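Local coordinates for protein hemolysin BL lytic component L1 (Bacillus cereus, PDB 7NMQ) that serves as a lytic component of the haemolysin BL enterotoxin, an alpha-helical pore-forming toxin, and probably acts on target-cell membranes together with its partner components, at residues I55-W69 against F138-N152. Numbering follows the deposited sequence. Where two conformers were deposited one is given.
Sequences IHLNQELSRINANYW and FKGKLYQNSTDFKNN
Asn58 reaches from helix 45-103 into a hole on helix 107-154 formed by Asn145, Asp148, Phe149 and Asn152. Its CB lies in the plane of the Phe149 ring, at the edge, 3.7 Å from CD1. Beyond it, CG lies beside the backbone N, anti to the carbonyl carbon, and turns ND2 toward Asn152 and OD1 toward Asp148. ND2 donates to Asn152 OD1 at 2.9 Å, fairly straight (151°) and on an in-plane lone pair of the acceptor, the two amides lying nearly coplanar. OD1 rests against CB of Asp148, and a water lies within hydrogen-bonding distance of both this oxygen and Asn152 OD1. Next to this bond, Ile55 CG1 packs 3.6 Å from Asn152 CB.

Segments 55-69 and 138-152 run antiparallel, their axes 9.5 Å apart at closest approach and 154° between their directions, in the long helical bundle expected of a ClyA-like toxin. Knobs-into-holes packing carries the interface: Asn65 sits among Phe138, Lys141, Leu142 and Asn145, while Asn145 fits from the other side among Asn58, Leu61, Ser62 and Asn65. A water accepts a weak bond from Asn65 ND2 and donates to Lys141 O, a loose bridge between the amide and the facing backbone. Helix 275-325 packs against both partners, Leu290 touching Ser62 and Phe149.

CG of Phe138 stands anti to the backbone N (chi1 -177°), which carries the ring across to the last turn of 55-69. Tyr68 CD2 lies over one face, 3.5 Å from Phe138 CD1, and Leu142 CD1, from the same helix as Phe138, lies over the rim of the opposite face. At the ring's edge, CZ approaches Asn65 O to 3.3 Å.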
ATOM      1  N   ILE A  55     -14.748 -23.834   1.128  1.00 11.57           N
ATOM      2  CA  ILE A  55     -14.862 -22.366   0.923  1.00 11.23           C
ATOM      3  C   ILE A  55     -14.936 -21.679   2.270  1.00 10.90           C
ATOM      4  O   ILE A  55     -14.294 -20.650   2.480  1.00 11.00           O
ATOM      5  CB  ILE A  55     -16.053 -22.054   0.028  1.00 11.70           C
ATOM      6  CG1 ILE A  55     -15.663 -22.466  -1.393  1.00 13.19           C
ATOM      7  CG2 ILE A  55     -16.444 -20.595   0.166  1.00 13.51           C
ATOM      8  CD1 ILE A  55     -16.764 -22.504  -2.375  1.00 15.09           C
ATOM      9  N   HIS A  56     -15.740 -22.178   3.193  1.00 11.69           N
ATOM     10  CA  HIS A  56     -15.837 -21.526   4.507  1.00 11.37           C
ATOM     11  C   HIS A  56     -14.494 -21.545   5.216  1.00 11.23           C
ATOM     12  O   HIS A  56     -14.134 -20.527   5.834  1.00 11.03           O
ATOM     13  CB  HIS A  56     -16.871 -22.227   5.369  1.00 12.25           C
ATOM     14  CG  HIS A  56     -18.256 -21.919   4.921  1.00 12.66           C
ATOM     15  ND1 HIS A  56     -19.307 -22.725   5.269  1.00 13.84           N
ATOM     16  CD2 HIS A  56     -18.765 -20.886   4.205  1.00 12.39           C
ATOM     17  CE1 HIS A  56     -20.422 -22.203   4.745  1.00 13.80           C
ATOM     18  NE2 HIS A  56     -20.129 -21.077   4.087  1.00 13.32           N
ATOM     19  N   LEU A  57     -13.725 -22.629   5.120  1.00 11.48           N
ATOM     20  CA  LEU A  57     -12.370 -22.651   5.710  1.00 11.48           C
ATOM     21  C   LEU A  57     -11.496 -21.613   4.985  1.00 10.98           C
ATOM     22  O   LEU A  57     -10.704 -20.930   5.652  1.00 11.58           O
ATOM     23  CB  LEU A  57     -11.748 -24.039   5.556  1.00 13.26           C
ATOM     24  CG  LEU A  57     -12.454 -25.131   6.332  1.00 14.09           C
ATOM     25  CD1 LEU A  57     -11.767 -26.479   6.102  1.00 17.11           C
ATOM     26  CD2 LEU A  57     -12.563 -24.830   7.788  1.00 15.47           C
ATOM     27  N   ASN A  58     -11.615 -21.499   3.687  1.00 10.45           N
ATOM     28  CA  ASN A  58     -10.827 -20.505   2.927  1.00 10.74           C
ATOM     29  C   ASN A  58     -11.209 -19.106   3.384  1.00 10.47           C
ATOM     30  O   ASN A  58     -10.319 -18.230   3.502  1.00 11.37           O
ATOM     31  CB  ASN A  58     -11.064 -20.570   1.441  1.00 10.96           C
ATOM     32  CG  ASN A  58     -10.663 -21.885   0.801  1.00 12.74           C
ATOM     33  OD1 ASN A  58      -9.800 -22.656   1.273  1.00 16.71           O
ATOM     34  ND2 ASN A  58     -11.252 -22.110  -0.328  1.00 13.34           N
ATOM     35  N   GLN A  59     -12.479 -18.843   3.662  1.00 10.60           N
ATOM     36  CA  GLN A  59     -12.934 -17.483   4.024  1.00 10.74           C
ATOM     37  C   GLN A  59     -12.401 -17.177   5.416  1.00 10.81           C
ATOM     38  O   GLN A  59     -12.000 -16.035   5.676  1.00 11.15           O
ATOM     39  CB  GLN A  59     -14.462 -17.339   3.950  1.00 11.56           C
ATOM     40  CG  GLN A  59     -14.983 -17.454   2.542  1.00 11.28           C
ATOM     41  CD  GLN A  59     -16.466 -17.216   2.429  1.00 12.52           C
ATOM     42  OE1 GLN A  59     -17.282 -18.077   2.745  1.00 12.88           O
ATOM     43  NE2 GLN A  59     -16.808 -16.027   2.035  1.00 17.74           N
ATOM     44  N   GLU A  60     -12.418 -18.139   6.329  0.50 11.20           N
ATOM     45  CA  GLU A  60     -11.863 -17.903   7.685  0.50 11.69           C
ATOM     46  C   GLU A  60     -10.369 -17.582   7.557  0.50 11.48           C
ATOM     47  O   GLU A  60      -9.886 -16.674   8.251  0.50 12.25           O
ATOM     48  CB  GLU A  60     -12.131 -19.120   8.570  0.50 12.38           C
ATOM     49  CG  GLU A  60     -13.607 -19.267   8.918  0.50 13.10           C
ATOM     50  CD  GLU A  60     -14.108 -20.683   9.056  0.50 14.10           C
ATOM     51  OE1 GLU A  60     -13.319 -21.600   9.374  0.50 14.99           O
ATOM     52  OE2 GLU A  60     -15.301 -20.838   8.817  0.50 15.49           O
ATOM     53  N   LEU A  61      -9.638 -18.264   6.682  1.00 11.50           N
ATOM     54  CA  LEU A  61      -8.202 -17.943   6.544  1.00 11.61           C
ATOM     55  C   LEU A  61      -8.027 -16.585   5.851  1.00 11.04           C
ATOM     56  O   LEU A  61      -7.093 -15.861   6.205  1.00 11.40           O
ATOM     57  CB  LEU A  61      -7.514 -19.046   5.754  1.00 13.15           C
ATOM     58  CG  LEU A  61      -5.998 -18.921   5.680  1.00 16.07           C
ATOM     59  CD1 LEU A  61      -5.370 -18.909   7.060  1.00 18.55           C
ATOM     60  CD2 LEU A  61      -5.480 -20.092   4.878  1.00 19.46           C
ATOM     61  N   SER A  62      -8.921 -16.196   4.953  1.00 10.63           N
ATOM     62  CA  SER A  62      -8.825 -14.873   4.307  1.00 10.57           C
ATOM     63  C   SER A  62      -8.875 -13.830   5.430  1.00 10.90           C
ATOM     64  O   SER A  62      -8.190 -12.788   5.337  1.00 11.17           O
ATOM     65  CB  SER A  62      -9.926 -14.614   3.321  1.00 12.58           C
ATOM     66  OG  SER A  62      -9.967 -15.586   2.291  1.00 17.09           O
ATOM     67  N   ARG A  63      -9.775 -14.035   6.416  1.00 10.89           N
ATOM     68  CA  ARG A  63      -9.950 -13.000   7.454  1.00 11.04           C
ATOM     69  C   ARG A  63      -8.738 -12.989   8.386  1.00 11.56           C
ATOM     70  O   ARG A  63      -8.291 -11.886   8.825  1.00 12.29           O
ATOM     71  CB  ARG A  63     -11.277 -13.142   8.193  1.00 11.88           C
ATOM     72  CG  ARG A  63     -12.493 -12.985   7.280  1.00 12.65           C
ATOM     73  CD  ARG A  63     -13.813 -12.864   8.005  1.00 15.73           C
ATOM     74  NE  ARG A  63     -14.228 -14.108   8.576  1.00 17.09           N
ATOM     75  CZ  ARG A  63     -14.946 -15.074   7.968  1.00 15.51           C
ATOM     76  NH1 ARG A  63     -15.486 -14.943   6.768  1.00 17.24           N
ATOM     77  NH2 ARG A  63     -15.208 -16.146   8.666  1.00 18.44           N
ATOM     78  N   ILE A  64      -8.155 -14.144   8.643  1.00 11.10           N
ATOM     79  CA  ILE A  64      -6.867 -14.225   9.401  1.00 11.63           C
ATOM     80  C   ILE A  64      -5.800 -13.459   8.622  1.00 11.70           C
ATOM     81  O   ILE A  64      -5.047 -12.688   9.248  1.00 12.12           O
ATOM     82  CB  ILE A  64      -6.479 -15.683   9.620  1.00 12.36           C
ATOM     83  CG1 ILE A  64      -7.390 -16.267  10.702  1.00 13.31           C
ATOM     84  CG2 ILE A  64      -5.013 -15.882   9.940  1.00 13.19           C
ATOM     85  CD1 ILE A  64      -7.251 -17.710  10.841  1.00 15.11           C
ATOM     86  N   ASN A  65      -5.697 -13.672   7.321  1.00 11.75           N
ATOM     87  CA  ASN A  65      -4.638 -12.978   6.541  1.00 11.56           C
ATOM     88  C   ASN A  65      -4.883 -11.474   6.575  1.00 11.59           C
ATOM     89  O   ASN A  65      -3.908 -10.671   6.598  1.00 12.05           O
ATOM     90  CB  ASN A  65      -4.587 -13.493   5.109  1.00 11.34           C
ATOM     91  CG  ASN A  65      -3.989 -14.865   4.988  1.00 12.05           C
ATOM     92  OD1 ASN A  65      -3.334 -15.350   5.897  1.00 14.05           O
ATOM     93  ND2 ASN A  65      -4.279 -15.490   3.867  1.00 13.74           N
ATOM     94  N   ALA A  66      -6.145 -11.053   6.517  1.00 11.79           N
ATOM     95  CA  ALA A  66      -6.470  -9.618   6.524  1.00 11.65           C
ATOM     96  C   ALA A  66      -6.028  -9.036   7.858  1.00 11.38           C
ATOM     97  O   ALA A  66      -5.474  -7.911   7.906  1.00 11.59           O
ATOM     98  CB  ALA A  66      -7.928  -9.429   6.251  1.00 12.52           C
ATOM     99  N   ASN A  67      -6.312  -9.727   8.953  1.00 12.36           N
ATOM    100  CA  ASN A  67      -5.904  -9.222  10.282  1.00 13.63           C
ATOM    101  C   ASN A  67      -4.379  -9.257  10.416  1.00 13.79           C
ATOM    102  O   ASN A  67      -3.830  -8.375  11.076  1.00 13.88           O
ATOM    103  CB  ASN A  67      -6.598  -9.990  11.402  1.00 14.22           C
ATOM    104  CG  ASN A  67      -8.005  -9.491  11.613  1.00 16.43           C
ATOM    105  OD1 ASN A  67      -8.200  -8.328  11.955  1.00 19.53           O
ATOM    106  ND2 ASN A  67      -8.980 -10.311  11.280  1.00 17.25           N
ATOM    107  N   TYR A  68      -3.687 -10.182   9.760  1.00 11.93           N
ATOM    108  CA  TYR A  68      -2.211 -10.222   9.805  1.00 12.31           C
ATOM    109  C   TYR A  68      -1.703  -8.962   9.110  1.00 12.23           C
ATOM    110  O   TYR A  68      -0.752  -8.343   9.617  1.00 12.16           O
ATOM    111  CB  TYR A  68      -1.643 -11.424   9.057  1.00 12.37           C
ATOM    112  CG  TYR A  68      -0.152 -11.548   9.187  1.00 13.37           C
ATOM    113  CD1 TYR A  68       0.410 -12.182  10.274  1.00 14.58           C
ATOM    114  CD2 TYR A  68       0.696 -11.010   8.219  1.00 12.60           C
ATOM    115  CE1 TYR A  68       1.789 -12.285  10.394  1.00 15.51           C
ATOM    116  CE2 TYR A  68       2.074 -11.146   8.306  1.00 13.40           C
ATOM    117  CZ  TYR A  68       2.616 -11.772   9.406  1.00 14.76           C
ATOM    118  OH  TYR A  68       3.965 -11.906   9.527  1.00 16.62           O
ATOM    119  N   TRP A  69      -2.267  -8.597   7.969  1.00 11.57           N
ATOM    120  CA  TRP A  69      -1.892  -7.315   7.303  1.00 11.21           C
ATOM    121  C   TRP A  69      -2.034  -6.201   8.335  1.00 11.99           C
ATOM    122  O   TRP A  69      -1.089  -5.399   8.534  1.00 12.88           O
ATOM    123  CB  TRP A  69      -2.708  -7.020   6.035  1.00 11.07           C
ATOM    124  CG  TRP A  69      -2.613  -5.571   5.674  1.00 11.23           C
ATOM    125  CD1 TRP A  69      -3.540  -4.597   5.879  1.00 12.47           C
ATOM    126  CD2 TRP A  69      -1.424  -4.902   5.207  1.00 11.75           C
ATOM    127  NE1 TRP A  69      -3.033  -3.369   5.522  1.00 12.85           N
ATOM    128  CE2 TRP A  69      -1.730  -3.523   5.127  1.00 12.97           C
ATOM    129  CE3 TRP A  69      -0.147  -5.351   4.860  1.00 12.62           C
ATOM    130  CZ2 TRP A  69      -0.815  -2.583   4.657  1.00 13.52           C
ATOM    131  CZ3 TRP A  69       0.758  -4.408   4.426  1.00 13.64           C
ATOM    132  CH2 TRP A  69       0.427  -3.063   4.316  1.00 13.80           C
ATOM    133  N   PHE A 138       4.388 -13.504   3.651  1.00 12.54           N
ATOM    134  CA  PHE A 138       2.962 -13.172   3.688  1.00 12.19           C
ATOM    135  C   PHE A 138       2.388 -13.301   2.290  1.00 12.84           C
ATOM    136  O   PHE A 138       1.283 -13.835   2.103  1.00 13.36           O
ATOM    137  CB  PHE A 138       2.796 -11.770   4.223  1.00 11.82           C
ATOM    138  CG  PHE A 138       1.365 -11.336   4.380  1.00 11.93           C
ATOM    139  CD1 PHE A 138       0.407 -12.176   4.939  1.00 12.21           C
ATOM    140  CD2 PHE A 138       1.001 -10.065   4.018  1.00 12.44           C
ATOM    141  CE1 PHE A 138      -0.914 -11.748   5.061  1.00 11.89           C
ATOM    142  CE2 PHE A 138      -0.294  -9.609   4.198  1.00 12.84           C
ATOM    143  CZ  PHE A 138      -1.234 -10.453   4.754  1.00 11.85           C
ATOM    144  N   LYS A 139       3.120 -12.886   1.262  1.00 13.31           N
ATOM    145  CA  LYS A 139       2.673 -13.022  -0.136  1.00 13.40           C
ATOM    146  C   LYS A 139       2.434 -14.501  -0.425  1.00 13.07           C
ATOM    147  O   LYS A 139       1.427 -14.845  -1.083  1.00 13.06           O
ATOM    148  CB  LYS A 139       3.694 -12.394  -1.084  1.00 15.76           C
ATOM    149  CG  LYS A 139       3.125 -11.953  -2.398  1.00 19.56           C
ATOM    150  CD  LYS A 139       2.879 -13.018  -3.378  1.00 22.28           C
ATOM    151  CE  LYS A 139       4.069 -13.894  -3.646  1.00 26.30           C
ATOM    152  NZ  LYS A 139       5.169 -13.110  -4.244  1.00 30.28           N
ATOM    153  N   GLY A 140       3.314 -15.366   0.035  1.00 13.69           N
ATOM    154  CA  GLY A 140       3.120 -16.811  -0.166  1.00 15.25           C
ATOM    155  C   GLY A 140       1.805 -17.276   0.449  1.00 14.04           C
ATOM    156  O   GLY A 140       1.060 -18.046  -0.212  1.00 14.87           O
ATOM    157  N   LYS A 141       1.472 -16.810   1.658  1.00 13.70           N
ATOM    158  CA  LYS A 141       0.191 -17.187   2.330  1.00 13.68           C
ATOM    159  C   LYS A 141      -0.992 -16.602   1.570  1.00 12.01           C
ATOM    160  O   LYS A 141      -1.986 -17.321   1.383  1.00 14.16           O
ATOM    161  CB  LYS A 141       0.189 -16.702   3.781  1.00 15.98           C
ATOM    162  CG  LYS A 141       1.223 -17.353   4.678  1.00 21.82           C
ATOM    163  CD  LYS A 141       1.172 -18.841   4.827  1.00 27.70           C
ATOM    164  CE  LYS A 141       2.278 -19.399   5.709  1.00 36.91           C
ATOM    165  NZ  LYS A 141       1.938 -19.383   7.160  1.00 42.85           N
ATOM    166  N   LEU A 142      -0.872 -15.385   1.052  1.00 11.74           N
ATOM    167  CA  LEU A 142      -1.977 -14.767   0.291  1.00 11.15           C
ATOM    168  C   LEU A 142      -2.186 -15.537  -0.997  1.00 11.85           C
ATOM    169  O   LEU A 142      -3.340 -15.746  -1.417  1.00 11.80           O
ATOM    170  CB  LEU A 142      -1.673 -13.302   0.007  1.00 11.75           C
ATOM    171  CG  LEU A 142      -1.676 -12.387   1.218  1.00 11.81           C
ATOM    172  CD1 LEU A 142      -1.134 -11.025   0.846  1.00 12.58           C
ATOM    173  CD2 LEU A 142      -3.063 -12.215   1.835  1.00 12.49           C
ATOM    174  N   TYR A 143      -1.105 -15.914  -1.674  1.00 12.25           N
ATOM    175  CA  TYR A 143      -1.216 -16.682  -2.930  1.00 12.39           C
ATOM    176  C   TYR A 143      -1.845 -18.043  -2.675  1.00 12.54           C
ATOM    177  O   TYR A 143      -2.690 -18.460  -3.494  1.00 13.35           O
ATOM    178  CB  TYR A 143       0.166 -16.814  -3.564  1.00 13.15           C
ATOM    179  CG  TYR A 143       0.211 -17.527  -4.894  1.00 12.78           C
ATOM    180  CD1 TYR A 143      -0.573 -17.110  -5.955  1.00 13.06           C
ATOM    181  CD2 TYR A 143       1.068 -18.594  -5.106  1.00 14.62           C
ATOM    182  CE1 TYR A 143      -0.506 -17.740  -7.186  1.00 13.77           C
ATOM    183  CE2 TYR A 143       1.178 -19.201  -6.347  1.00 15.58           C
ATOM    184  CZ  TYR A 143       0.409 -18.761  -7.406  1.00 14.55           C
ATOM    185  OH  TYR A 143       0.529 -19.333  -8.659  1.00 15.79           O
ATOM    186  N   GLN A 144      -1.482 -18.710  -1.589  0.50 12.76           N
ATOM    187  CA  GLN A 144      -2.057 -20.044  -1.274  0.50 14.07           C
ATOM    188  C   GLN A 144      -3.553 -19.893  -1.016  0.50 12.81           C
ATOM    189  O   GLN A 144      -4.345 -20.659  -1.579  0.50 13.37           O
ATOM    190  CB  GLN A 144      -1.375 -20.617  -0.046  0.50 15.96           C
ATOM    191  CG  GLN A 144      -0.005 -21.158  -0.387  0.50 19.22           C
ATOM    192  CD  GLN A 144      -0.115 -22.246  -1.429  0.50 22.14           C
ATOM    193  OE1 GLN A 144      -0.943 -23.147  -1.329  0.50 22.37           O
ATOM    194  NE2 GLN A 144       0.708 -22.165  -2.463  0.50 25.38           N
ATOM    195  N   ASN A 145      -3.940 -18.883  -0.255  1.00 11.81           N
ATOM    196  CA  ASN A 145      -5.376 -18.718   0.082  1.00 12.48           C
ATOM    197  C   ASN A 145      -6.140 -18.348  -1.191  1.00 11.74           C
ATOM    198  O   ASN A 145      -7.233 -18.879  -1.462  1.00 12.19           O
ATOM    199  CB  ASN A 145      -5.549 -17.651   1.160  1.00 12.52           C
ATOM    200  CG  ASN A 145      -6.982 -17.532   1.636  1.00 13.10           C
ATOM    201  OD1 ASN A 145      -7.663 -18.508   1.948  1.00 15.65           O
ATOM    202  ND2 ASN A 145      -7.474 -16.337   1.641  1.00 12.39           N
ATOM    203  N   SER A 146      -5.576 -17.482  -2.039  1.00 12.94           N
ATOM    204  CA  SER A 146      -6.203 -17.061  -3.308  1.00 12.31           C
ATOM    205  C   SER A 146      -6.416 -18.284  -4.192  1.00 11.75           C
ATOM    206  O   SER A 146      -7.494 -18.435  -4.763  1.00 12.43           O
ATOM    207  CB  SER A 146      -5.414 -15.974  -4.017  1.00 13.68           C
ATOM    208  OG  SER A 146      -6.045 -15.631  -5.222  1.00 16.00           O
ATOM    209  N   THR A 147      -5.392 -19.097  -4.418  1.00 12.97           N
ATOM    210  CA  THR A 147      -5.503 -20.200  -5.380  1.00 13.56           C
ATOM    211  C   THR A 147      -6.457 -21.275  -4.817  1.00 12.91           C
ATOM    212  O   THR A 147      -7.203 -21.852  -5.585  1.00 13.00           O
ATOM    213  CB  THR A 147      -4.167 -20.794  -5.777  1.00 15.91           C
ATOM    214  OG1 THR A 147      -3.461 -21.185  -4.617  1.00 19.36           O
ATOM    215  CG2 THR A 147      -3.323 -19.751  -6.464  1.00 18.22           C
ATOM    216  N   ASP A 148      -6.398 -21.550  -3.521  0.50 12.89           N
ATOM    217  CA  ASP A 148      -7.310 -22.526  -2.867  0.50 12.91           C
ATOM    218  C   ASP A 148      -8.756 -22.078  -3.089  0.50 11.73           C
ATOM    219  O   ASP A 148      -9.614 -22.884  -3.520  0.50 11.87           O
ATOM    220  CB  ASP A 148      -7.130 -22.542  -1.355  0.50 13.88           C
ATOM    221  CG  ASP A 148      -5.884 -23.233  -0.849  0.50 15.43           C
ATOM    222  OD1 ASP A 148      -5.330 -24.043  -1.604  0.50 17.26           O
ATOM    223  OD2 ASP A 148      -5.562 -23.035   0.340  0.50 18.97           O
ATOM    224  N   PHE A 149      -9.019 -20.811  -2.825  1.00 11.45           N
ATOM    225  CA  PHE A 149     -10.359 -20.230  -2.969  1.00 11.52           C
ATOM    226  C   PHE A 149     -10.792 -20.267  -4.423  1.00 11.36           C
ATOM    227  O   PHE A 149     -11.906 -20.766  -4.735  1.00 11.84           O
ATOM    228  CB  PHE A 149     -10.364 -18.836  -2.376  1.00 11.70           C
ATOM    229  CG  PHE A 149     -11.722 -18.200  -2.325  1.00 11.69           C
ATOM    230  CD1 PHE A 149     -12.579 -18.503  -1.296  1.00 13.01           C
ATOM    231  CD2 PHE A 149     -12.150 -17.358  -3.323  1.00 13.13           C
ATOM    232  CE1 PHE A 149     -13.829 -17.901  -1.228  1.00 13.36           C
ATOM    233  CE2 PHE A 149     -13.394 -16.779  -3.264  1.00 14.26           C
ATOM    234  CZ  PHE A 149     -14.205 -17.016  -2.190  1.00 12.92           C
ATOM    235  N   LYS A 150      -9.946 -19.811  -5.352  1.00 11.76           N
ATOM    236  CA  LYS A 150     -10.286 -19.809  -6.779  1.00 12.33           C
ATOM    237  C   LYS A 150     -10.627 -21.233  -7.188  1.00 11.95           C
ATOM    238  O   LYS A 150     -11.589 -21.426  -7.928  1.00 12.42           O
ATOM    239  CB  LYS A 150      -9.106 -19.300  -7.614  1.00 13.63           C
ATOM    240  CG  LYS A 150      -9.298 -19.386  -9.115  1.00 14.85           C
ATOM    241  CD  LYS A 150      -8.220 -18.612  -9.900  1.00 16.00           C
ATOM    242  CE  LYS A 150      -8.150 -19.040 -11.345  1.00 18.70           C
ATOM    243  NZ  LYS A 150      -9.400 -18.663 -12.055  1.00 20.72           N
ATOM    244  N   ASN A 151      -9.846 -22.226  -6.791  1.00 12.42           N
ATOM    245  CA  ASN A 151     -10.112 -23.629  -7.200  1.00 12.33           C
ATOM    246  C   ASN A 151     -11.453 -24.104  -6.617  1.00 11.82           C
ATOM    247  O   ASN A 151     -12.200 -24.779  -7.341  1.00 12.01           O
ATOM    248  CB  ASN A 151      -8.936 -24.513  -6.818  1.00 13.51           C
ATOM    249  CG  ASN A 151      -9.158 -25.925  -7.293  1.00 14.84           C
ATOM    250  OD1 ASN A 151      -9.306 -26.141  -8.473  1.00 15.82           O
ATOM    251  ND2 ASN A 151      -9.315 -26.839  -6.356  1.00 17.45           N
ATOM    252  N   ASN A 152     -11.794 -23.744  -5.403  1.00 12.16           N
ATOM    253  CA  ASN A 152     -13.046 -24.239  -4.789  1.00 12.09           C
ATOM    254  C   ASN A 152     -14.203 -23.502  -5.438  1.00 12.21           C
ATOM    255  O   ASN A 152     -15.286 -24.118  -5.616  1.00 12.71           O
ATOM    256  CB  ASN A 152     -13.035 -24.054  -3.287  1.00 12.85           C
ATOM    257  CG  ASN A 152     -12.152 -25.024  -2.547  1.00 13.43           C
ATOM    258  OD1 ASN A 152     -11.464 -24.671  -1.579  1.00 15.81           O
ATOM    259  ND2 ASN A 152     -12.205 -26.263  -2.946  1.00 16.39           N
TER
HETATM  260  O   HOH W   1      -9.308 -25.663   0.167  1.00 27.77           O
HETATM  261  O   HOH W   2      -3.083 -18.576   3.442  1.00 21.49           O